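Local structure of cystatin-F (Homo sapiens, 2CH9) at residues L31-Y36 / L67-E72; E108-P113 / H117-V122. The protein inhibits cysteine proteases such as papain and cathepsin L, though more weakly than other cystatins do, and forms a disulfide-linked homodimer. All blocks are in the same frame, centred on the assembly; numbering follows the deposited sequence.

Contact 1 (L31-Y36 / L67-E72); sequences LQAARY and LKYMLE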
ATOM      1  N   LEU A  31      -9.158  10.764  10.567  1.00 55.14           N
ATOM      2  CA  LEU A  31     -10.436  10.447  11.179  1.00 55.76           C
ATOM      3  C   LEU A  31     -11.515  10.193  10.124  1.00 56.07           C
ATOM      4  O   LEU A  31     -12.313   9.259  10.264  1.00 56.74           O
ATOM      5  CB  LEU A  31     -10.875  11.548  12.148  1.00 55.52           C
ATOM      6  CG  LEU A  31      -9.947  11.773  13.348  1.00 55.98           C
ATOM      7  CD1 LEU A  31     -10.316  13.063  14.047  1.00 56.70           C
ATOM      8  CD2 LEU A  31      -9.975  10.612  14.333  1.00 55.14           C
ATOM      9  N   GLN A  32     -11.522  11.011   9.072  1.00 56.01           N
ATOM     10  CA  GLN A  32     -12.472  10.849   7.978  1.00 56.38           C
ATOM     11  C   GLN A  32     -12.174   9.571   7.194  1.00 56.19           C
ATOM     12  O   GLN A  32     -13.085   8.885   6.760  1.00 55.76           O
ATOM     13  CB  GLN A  32     -12.468  12.067   7.054  1.00 56.83           C
ATOM     14  CG  GLN A  32     -13.483  11.994   5.914  1.00 59.70           C
ATOM     15  CD  GLN A  32     -14.941  11.853   6.403  1.00 63.87           C
ATOM     16  OE1 GLN A  32     -15.514  12.798   6.957  1.00 66.87           O
ATOM     17  NE2 GLN A  32     -15.538  10.671   6.193  1.00 63.39           N
ATOM     18  N   ALA A  33     -10.894   9.239   7.032  1.00 55.63           N
ATOM     19  CA  ALA A  33     -10.519   8.018   6.316  1.00 54.81           C
ATOM     20  C   ALA A  33     -10.977   6.758   7.070  1.00 54.73           C
ATOM     21  O   ALA A  33     -11.449   5.791   6.458  1.00 55.74           O
ATOM     22  CB  ALA A  33      -9.006   7.998   6.037  1.00 54.36           C
ATOM     23  N   ALA A  34     -10.854   6.779   8.395  1.00 54.82           N
ATOM     24  CA  ALA A  34     -11.330   5.682   9.237  1.00 54.33           C
ATOM     25  C   ALA A  34     -12.852   5.524   9.166  1.00 54.21           C
ATOM     26  O   ALA A  34     -13.357   4.403   9.239  1.00 54.61           O
ATOM     27  CB  ALA A  34     -10.886   5.882  10.677  1.00 54.13           C
ATOM     28  N   ARG A  35     -13.573   6.640   9.030  1.00 53.39           N
ATOM     29  CA  ARG A  35     -15.021   6.597   8.787  1.00 53.18           C
ATOM     30  C   ARG A  35     -15.352   5.963   7.437  1.00 53.18           C
ATOM     31  O   ARG A  35     -16.261   5.128   7.344  1.00 52.98           O
ATOM     32  CB  ARG A  35     -15.652   7.998   8.895  1.00 53.04           C
ATOM     33  CG  ARG A  35     -17.152   8.065   8.568  1.00 54.58           C
ATOM     34  CD  ARG A  35     -18.015   7.109   9.438  1.00 54.79           C
ATOM     35  NE  ARG A  35     -17.852   7.360  10.867  1.00 54.25           N
ATOM     36  CZ  ARG A  35     -18.456   8.335  11.548  1.00 54.40           C
ATOM     37  NH1 ARG A  35     -19.295   9.174  10.949  1.00 50.60           N
ATOM     38  NH2 ARG A  35     -18.209   8.473  12.845  1.00 54.47           N
ATOM     39  N   TYR A  36     -14.638   6.355   6.384  1.00 52.95           N
ATOM     40  CA  TYR A  36     -14.820   5.683   5.092  1.00 53.33           C
ATOM     41  C   TYR A  36     -14.612   4.170   5.182  1.00 52.79           C
ATOM     42  O   TYR A  36     -15.364   3.390   4.581  1.00 51.79           O
ATOM     43  CB  TYR A  36     -13.891   6.252   4.041  1.00 53.18           C
ATOM     44  CG  TYR A  36     -14.224   7.652   3.652  1.00 55.29           C
ATOM     45  CD1 TYR A  36     -15.550   8.052   3.463  1.00 55.89           C
ATOM     46  CD2 TYR A  36     -13.213   8.578   3.418  1.00 54.58           C
ATOM     47  CE1 TYR A  36     -15.851   9.366   3.081  1.00 57.43           C
ATOM     48  CE2 TYR A  36     -13.499   9.882   3.046  1.00 55.48           C
ATOM     49  CZ  TYR A  36     -14.810  10.264   2.873  1.00 54.92           C
ATOM     50  OH  TYR A  36     -15.075  11.551   2.493  1.00 56.25           O
ATOM     51  N   LEU A  67      -4.441  11.873  -1.442  1.00 53.64           N
ATOM     52  CA  LEU A  67      -3.947  11.315  -0.189  1.00 53.57           C
ATOM     53  C   LEU A  67      -4.372   9.866  -0.004  1.00 53.69           C
ATOM     54  O   LEU A  67      -5.567   9.559   0.018  1.00 53.55           O
ATOM     55  CB  LEU A  67      -4.442  12.153   1.000  1.00 53.85           C
ATOM     56  CG  LEU A  67      -3.920  13.609   1.116  1.00 54.88           C
ATOM     57  CD1 LEU A  67      -4.317  14.249   2.427  1.00 56.99           C
ATOM     58  CD2 LEU A  67      -2.413  13.702   0.955  1.00 55.78           C
ATOM     59  N   LYS A  68      -3.399   8.975   0.117  1.00 53.76           N
ATOM     60  CA  LYS A  68      -3.693   7.571   0.416  1.00 54.37           C
ATOM     61  C   LYS A  68      -3.368   7.300   1.880  1.00 54.70           C
ATOM     62  O   LYS A  68      -2.213   7.465   2.321  1.00 54.69           O
ATOM     63  CB  LYS A  68      -2.879   6.631  -0.479  1.00 54.88           C
ATOM     64  CG  LYS A  68      -3.274   5.160  -0.352  1.00 56.12           C
ATOM     65  CD  LYS A  68      -2.184   4.242  -0.812  1.00 60.65           C
ATOM     66  CE  LYS A  68      -2.779   3.140  -1.660  1.00 64.53           C
ATOM     67  NZ  LYS A  68      -1.908   1.943  -1.795  1.00 66.04           N
ATOM     68  N   TYR A  69      -4.386   6.914   2.644  1.00 54.08           N
ATOM     69  CA  TYR A  69      -4.201   6.578   4.055  1.00 53.83           C
ATOM     70  C   TYR A  69      -4.003   5.099   4.214  1.00 53.99           C
ATOM     71  O   TYR A  69      -4.680   4.301   3.568  1.00 54.36           O
ATOM     72  CB  TYR A  69      -5.387   7.044   4.885  1.00 52.69           C
ATOM     73  CG  TYR A  69      -5.530   8.538   4.888  1.00 53.16           C
ATOM     74  CD1 TYR A  69      -4.801   9.331   5.782  1.00 51.12           C
ATOM     75  CD2 TYR A  69      -6.353   9.177   3.965  1.00 51.21           C
ATOM     76  CE1 TYR A  69      -4.924  10.710   5.766  1.00 52.62           C
ATOM     77  CE2 TYR A  69      -6.472  10.557   3.946  1.00 50.30           C
ATOM     78  CZ  TYR A  69      -5.764  11.310   4.842  1.00 52.59           C
ATOM     79  OH  TYR A  69      -5.912  12.672   4.814  1.00 53.76           O
ATOM     80  N   MET A  70      -3.023   4.716   5.017  1.00 54.39           N
ATOM     81  CA  MET A  70      -2.869   3.316   5.392  1.00 54.90           C
ATOM     82  C   MET A  70      -3.157   3.283   6.883  1.00 54.83           C
ATOM     83  O   MET A  70      -2.420   3.898   7.658  1.00 54.94           O
ATOM     84  CB  MET A  70      -1.449   2.820   5.087  1.00 54.82           C
ATOM     85  CG  MET A  70      -1.076   3.000   3.635  1.00 55.79           C
ATOM     86  SD  MET A  70       0.648   2.656   3.313  1.00 57.01           S
ATOM     87  CE  MET A  70       0.613   2.578   1.515  1.00 58.52           C
ATOM     88  N   LEU A  71      -4.219   2.583   7.278  1.00 54.71           N
ATOM     89  CA  LEU A  71      -4.745   2.696   8.637  1.00 55.01           C
ATOM     90  C   LEU A  71      -4.858   1.358   9.332  1.00 55.58           C
ATOM     91  O   LEU A  71      -5.211   0.354   8.721  1.00 55.89           O
ATOM     92  CB  LEU A  71      -6.125   3.357   8.648  1.00 54.75           C
ATOM     93  CG  LEU A  71      -6.349   4.700   7.967  1.00 54.50           C
ATOM     94  CD1 LEU A  71      -7.790   5.097   8.176  1.00 52.43           C
ATOM     95  CD2 LEU A  71      -5.414   5.799   8.519  1.00 52.32           C
ATOM     96  N   GLU A  72      -4.534   1.373  10.622  1.00 55.45           N
ATOM     97  CA  GLU A  72      -4.838   0.291  11.533  1.00 56.00           C
ATOM     98  C   GLU A  72      -5.949   0.836  12.434  1.00 55.76           C
ATOM     99  O   GLU A  72      -5.724   1.723  13.252  1.00 56.21           O
ATOM    100  CB  GLU A  72      -3.599  -0.084  12.351  1.00 55.58           C
ATOM    101  CG  GLU A  72      -3.756  -1.303  13.218  1.00 56.25           C
ATOM    102  CD  GLU A  72      -2.500  -1.587  14.032  1.00 57.53           C
ATOM    103  OE1 GLU A  72      -2.218  -0.839  15.010  1.00 61.32           O
ATOM    104  OE2 GLU A  72      -1.784  -2.560  13.706  1.00 58.94           O
TER

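Contact 2 (E108-P113 / H117-V122); sequences EVWVVP and HFEVPV. With ZN (zinc ion), chain G.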
ATOM      1  N   GLU A 108      -6.731   0.744   3.378  1.00 55.04           N
ATOM      2  CA  GLU A 108      -6.159   1.808   2.563  1.00 54.24           C
ATOM      3  C   GLU A 108      -7.324   2.580   1.989  1.00 53.86           C
ATOM      4  O   GLU A 108      -8.293   1.985   1.499  1.00 53.23           O
ATOM      5  CB  GLU A 108      -5.250   1.238   1.480  1.00 54.44           C
ATOM      6  CG  GLU A 108      -3.968   0.677   2.075  1.00 55.64           C
ATOM      7  CD  GLU A 108      -3.084  -0.081   1.114  1.00 56.85           C
ATOM      8  OE1 GLU A 108      -3.401  -0.210  -0.102  1.00 59.05           O
ATOM      9  OE2 GLU A 108      -2.041  -0.567   1.595  1.00 58.37           O
ATOM     10  N   VAL A 109      -7.238   3.902   2.088  1.00 53.13           N
ATOM     11  CA  VAL A 109      -8.309   4.801   1.708  1.00 52.67           C
ATOM     12  C   VAL A 109      -7.667   5.905   0.884  1.00 52.91           C
ATOM     13  O   VAL A 109      -6.731   6.583   1.353  1.00 52.12           O
ATOM     14  CB  VAL A 109      -8.949   5.459   2.958  1.00 53.26           C
ATOM     15  CG1 VAL A 109     -10.014   6.457   2.558  1.00 53.01           C
ATOM     16  CG2 VAL A 109      -9.514   4.402   3.914  1.00 53.68           C
ATOM     17  N   TRP A 110      -8.151   6.083  -0.340  1.00 51.85           N
ATOM     18  CA  TRP A 110      -7.616   7.096  -1.241  1.00 52.20           C
ATOM     19  C   TRP A 110      -8.602   8.249  -1.326  1.00 52.06           C
ATOM     20  O   TRP A 110      -9.769   8.046  -1.686  1.00 51.57           O
ATOM     21  CB  TRP A 110      -7.367   6.497  -2.633  1.00 52.88           C
ATOM     22  CG  TRP A 110      -6.702   7.447  -3.614  1.00 53.32           C
ATOM     23  CD1 TRP A 110      -5.558   8.190  -3.415  1.00 53.45           C
ATOM     24  CD2 TRP A 110      -7.132   7.731  -4.949  1.00 54.10           C
ATOM     25  NE1 TRP A 110      -5.265   8.917  -4.541  1.00 51.92           N
ATOM     26  CE2 TRP A 110      -6.209   8.656  -5.499  1.00 54.64           C
ATOM     27  CE3 TRP A 110      -8.195   7.284  -5.740  1.00 53.67           C
ATOM     28  CZ2 TRP A 110      -6.331   9.152  -6.805  1.00 53.07           C
ATOM     29  CZ3 TRP A 110      -8.316   7.776  -7.027  1.00 54.19           C
ATOM     30  CH2 TRP A 110      -7.384   8.702  -7.550  1.00 54.09           C
ATOM     31  N   VAL A 111      -8.153   9.448  -0.967  1.00 51.28           N
ATOM     32  CA  VAL A 111      -9.048  10.607  -0.928  1.00 52.00           C
ATOM     33  C   VAL A 111      -8.495  11.708  -1.818  1.00 52.56           C
ATOM     34  O   VAL A 111      -7.321  12.082  -1.696  1.00 53.07           O
ATOM     35  CB  VAL A 111      -9.257  11.128   0.515  1.00 51.48           C
ATOM     36  CG1 VAL A 111     -10.301  12.247   0.556  1.00 50.43           C
ATOM     37  CG2 VAL A 111      -9.661   9.980   1.437  1.00 51.43           C
ATOM     38  N   VAL A 112      -9.325  12.189  -2.739  1.00 52.81           N
ATOM     39  CA  VAL A 112      -8.964  13.333  -3.569  1.00 53.25           C
ATOM     40  C   VAL A 112      -9.972  14.475  -3.327  1.00 53.94           C
ATOM     41  O   VAL A 112     -10.963  14.598  -4.054  1.00 54.15           O
ATOM     42  CB  VAL A 112      -8.852  12.970  -5.070  1.00 53.34           C
ATOM     43  CG1 VAL A 112      -8.164  14.088  -5.825  1.00 53.03           C
ATOM     44  CG2 VAL A 112      -8.061  11.679  -5.255  1.00 51.57           C
ATOM     45  N   PRO A 113      -9.718  15.310  -2.293  1.00 54.44           N
ATOM     46  CA  PRO A 113     -10.687  16.327  -1.849  1.00 55.09           C
ATOM     47  C   PRO A 113     -10.997  17.362  -2.906  1.00 54.90           C
ATOM     48  O   PRO A 113     -12.126  17.871  -2.953  1.00 56.29           O
ATOM     49  CB  PRO A 113      -9.988  16.984  -0.652  1.00 55.27           C
ATOM     50  CG  PRO A 113      -9.009  15.954  -0.188  1.00 54.97           C
ATOM     51  CD  PRO A 113      -8.504  15.343  -1.460  1.00 54.84           C
ATOM     52  N   HIS A 117     -13.682  13.022  -4.247  1.00 57.16           N
ATOM     53  CA  HIS A 117     -13.648  11.588  -4.474  1.00 56.98           C
ATOM     54  C   HIS A 117     -12.960  10.912  -3.305  1.00 56.59           C
ATOM     55  O   HIS A 117     -12.039  11.461  -2.724  1.00 56.24           O
ATOM     56  CB  HIS A 117     -12.904  11.299  -5.781  1.00 57.43           C
ATOM     57  CG  HIS A 117     -12.717   9.842  -6.073  1.00 58.98           C
ATOM     58  ND1 HIS A 117     -13.686   9.073  -6.682  1.00 61.12           N
ATOM     59  CD2 HIS A 117     -11.665   9.019  -5.854  1.00 60.03           C
ATOM     60  CE1 HIS A 117     -13.239   7.839  -6.827  1.00 59.52           C
ATOM     61  NE2 HIS A 117     -12.017   7.779  -6.329  1.00 61.08           N
ATOM     62  N   PHE A 118     -13.464   9.744  -2.933  1.00 56.23           N
ATOM     63  CA  PHE A 118     -12.797   8.864  -2.000  1.00 56.02           C
ATOM     64  C   PHE A 118     -13.066   7.440  -2.452  1.00 55.78           C
ATOM     65  O   PHE A 118     -14.036   7.179  -3.171  1.00 54.42           O
ATOM     66  CB  PHE A 118     -13.278   9.070  -0.563  1.00 56.72           C
ATOM     67  CG  PHE A 118     -14.717   8.707  -0.347  1.00 58.79           C
ATOM     68  CD1 PHE A 118     -15.719   9.654  -0.539  1.00 60.71           C
ATOM     69  CD2 PHE A 118     -15.075   7.414   0.040  1.00 61.57           C
ATOM     70  CE1 PHE A 118     -17.049   9.328  -0.354  1.00 61.27           C
ATOM     71  CE2 PHE A 118     -16.427   7.076   0.227  1.00 60.15           C
ATOM     72  CZ  PHE A 118     -17.403   8.031   0.037  1.00 60.25           C
ATOM     73  N   GLU A 119     -12.183   6.547  -2.026  1.00 55.20           N
ATOM     74  CA  GLU A 119     -12.225   5.126  -2.338  1.00 55.72           C
ATOM     75  C   GLU A 119     -11.576   4.389  -1.174  1.00 54.24           C
ATOM     76  O   GLU A 119     -10.655   4.921  -0.563  1.00 53.36           O
ATOM     77  CB  GLU A 119     -11.333   4.845  -3.524  1.00 56.26           C
ATOM     78  CG  GLU A 119     -11.975   4.803  -4.818  1.00 60.47           C
ATOM     79  CD  GLU A 119     -10.957   4.449  -5.859  1.00 65.79           C
ATOM     80  OE1 GLU A 119     -10.488   3.283  -5.839  1.00 68.63           O
ATOM     81  OE2 GLU A 119     -10.624   5.333  -6.677  1.00 66.46           O
ATOM     82  N   VAL A 120     -12.010   3.147  -0.943  1.00 53.31           N
ATOM     83  CA  VAL A 120     -11.400   2.233   0.021  1.00 52.73           C
ATOM     84  C   VAL A 120     -10.943   0.957  -0.743  1.00 53.15           C
ATOM     85  O   VAL A 120     -11.638  -0.063  -0.739  1.00 53.13           O
ATOM     86  CB  VAL A 120     -12.365   1.902   1.203  1.00 52.49           C
ATOM     87  CG1 VAL A 120     -11.670   1.066   2.266  1.00 51.29           C
ATOM     88  CG2 VAL A 120     -12.932   3.177   1.829  1.00 52.47           C
ATOM     89  N   PRO A 121      -9.799   1.029  -1.453  1.00 53.03           N
ATOM     90  CA  PRO A 121      -9.391  -0.119  -2.266  1.00 53.44           C
ATOM     91  C   PRO A 121      -8.951  -1.357  -1.471  1.00 53.44           C
ATOM     92  O   PRO A 121      -8.975  -2.453  -2.013  1.00 53.30           O
ATOM     93  CB  PRO A 121      -8.221   0.431  -3.099  1.00 53.60           C
ATOM     94  CG  PRO A 121      -7.705   1.548  -2.332  1.00 53.25           C
ATOM     95  CD  PRO A 121      -8.874   2.164  -1.614  1.00 53.14           C
ATOM     96  N   VAL A 122      -8.569  -1.177  -0.208  1.00 53.20           N
ATOM     97  CA  VAL A 122      -8.150  -2.300   0.657  1.00 53.31           C
ATOM     98  C   VAL A 122      -8.848  -2.243   2.013  1.00 52.77           C
ATOM     99  O   VAL A 122      -8.855  -1.209   2.671  1.00 52.36           O
ATOM    100  CB  VAL A 122      -6.613  -2.288   0.933  1.00 53.16           C
ATOM    101  CG1 VAL A 122      -6.215  -3.432   1.878  1.00 53.61           C
ATOM    102  CG2 VAL A 122      -5.837  -2.398  -0.358  1.00 54.18           C
TER
HETATM  103 ZN    ZN G1158     -15.728   9.251  -6.582  0.65 68.31          ZN
HETATM  104  O   HOH W   1     -16.413   9.062  -4.465  1.00 66.63           O
HETATM  105  O   HOH W   2     -15.637   9.349  -8.740  1.00 67.19           O

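Contact 1 (L31-Y36 / L67-E72)
Ala-33 and Ala-34, neighbours on the inner side of the helix, receive two large side chains that rise from one face of strand 67-72, Tyr-69 and Leu-71. The methyl of Ala-33 is a small knob set against the base of the tyrosine ring: its CB lies 3.6 Å from Tyr-69 CD2, meeting the ring obliquely. Leu-71 supplies the larger bump. With CG anti to its own carbonyl carbon (chi1 -53°), it sends one branch to the helix, where CD1 comes within 3.8 Å of Ala-33 CB. The same methyl also touches the helix backbone, 3.5 Å from Ala-34 N. Such closeness is possible because both helix residues end at CB, which leaves a shallow hollow for Leu-71 CD1. All four residues are buried and the grip is purely apolar. Further strands close the edges of the hollow: Ala-33 also packs on Val-109, and Ala-34 on Ile-56. The segment axes pass 9.4 Å apart and cross at -73°, so the helix runs steeply across the strand. A long helix lying across the face of an antiparallel sheet in this way is the core of the cystatin fold.

Contact 2 (E108-P113 / H117-V122)
A zinc-bound histidine, His-117, meets Trp-110 obliquely, ring planes 71° apart, with Glu-119 completing an unusual cluster on one face of this hairpin. His-117 ND1 binds the metal at 2.0 Å, two waters are further ligands, and the other ring nitrogen, NE2, donates to Glu-119 OE2 over 2.8 Å. That bond uses the carboxylate's anti lone pair and lies almost in the imidazole plane, so the ring is held from both nitrogens. The indole runs alongside Glu-119, its plane 88° from the carboxylate; OE2 sits 3.3 Å from Trp-110 CE3, where the slightly positive ring edge probably suits a carboxylate oxygen. With CG anti to the backbone N (chi1 -175°), the indole reaches toward His-117, while its NE1 bonds to Val-64 O, in the secondary area of contact. An alanine in place of Glu-119 would probably leave His-117 NE2 without its acceptor and the imidazole held by the zinc alone, freer to turn about that bond. The backbones form an antiparallel ladder; Trp-110 N donates to Glu-119 O at 2.8 Å. A beta bulge then shifts the register by one. Pro-121 suits it, having no N-H to offer: its CD rests 3.2 Å from Glu-108 O. Pairing resumes where Glu-108 N donates to Val-122 O; Glu-108 OE1 forms a salt bridge with Lys-68, while OE2 is hydrogen-bonded to Tyr-106 OH. As in other cystatins, the turn probably forms the second hairpin loop of the protease-binding edge. On the other face, Val-109 packs on Ala-33 and Val-120 on Lys-40 of helix 28-44, and Phe-118 stacks on Tyr-36. Strand 117-126 is an outermost strand of the sheet within this chain, with strand 102-112 between it and strand 67-78.

Overall arrangement
From the N terminus, the chain passes the reactive-site Gly-18 and enters helix 28-44. Contact 1 closes the first loop: after strand 49-63 the chain turns back, and strand 67-72 meets the helix again across 30 intervening residues. Strand 67-78 then runs on, and a long excursion returns as strand 102-112. Contact 2 closes a much tighter loop, a hairpin with three residues between its segments. The two contacts follow in series, neither nesting nor crossing, yet their centres are only 8 Å apart. The sheet joins them: Tyr-69 N lies 2.7 Å from Val-109 O, a probable hydrogen bond. Together they tie the helix to three successive strands.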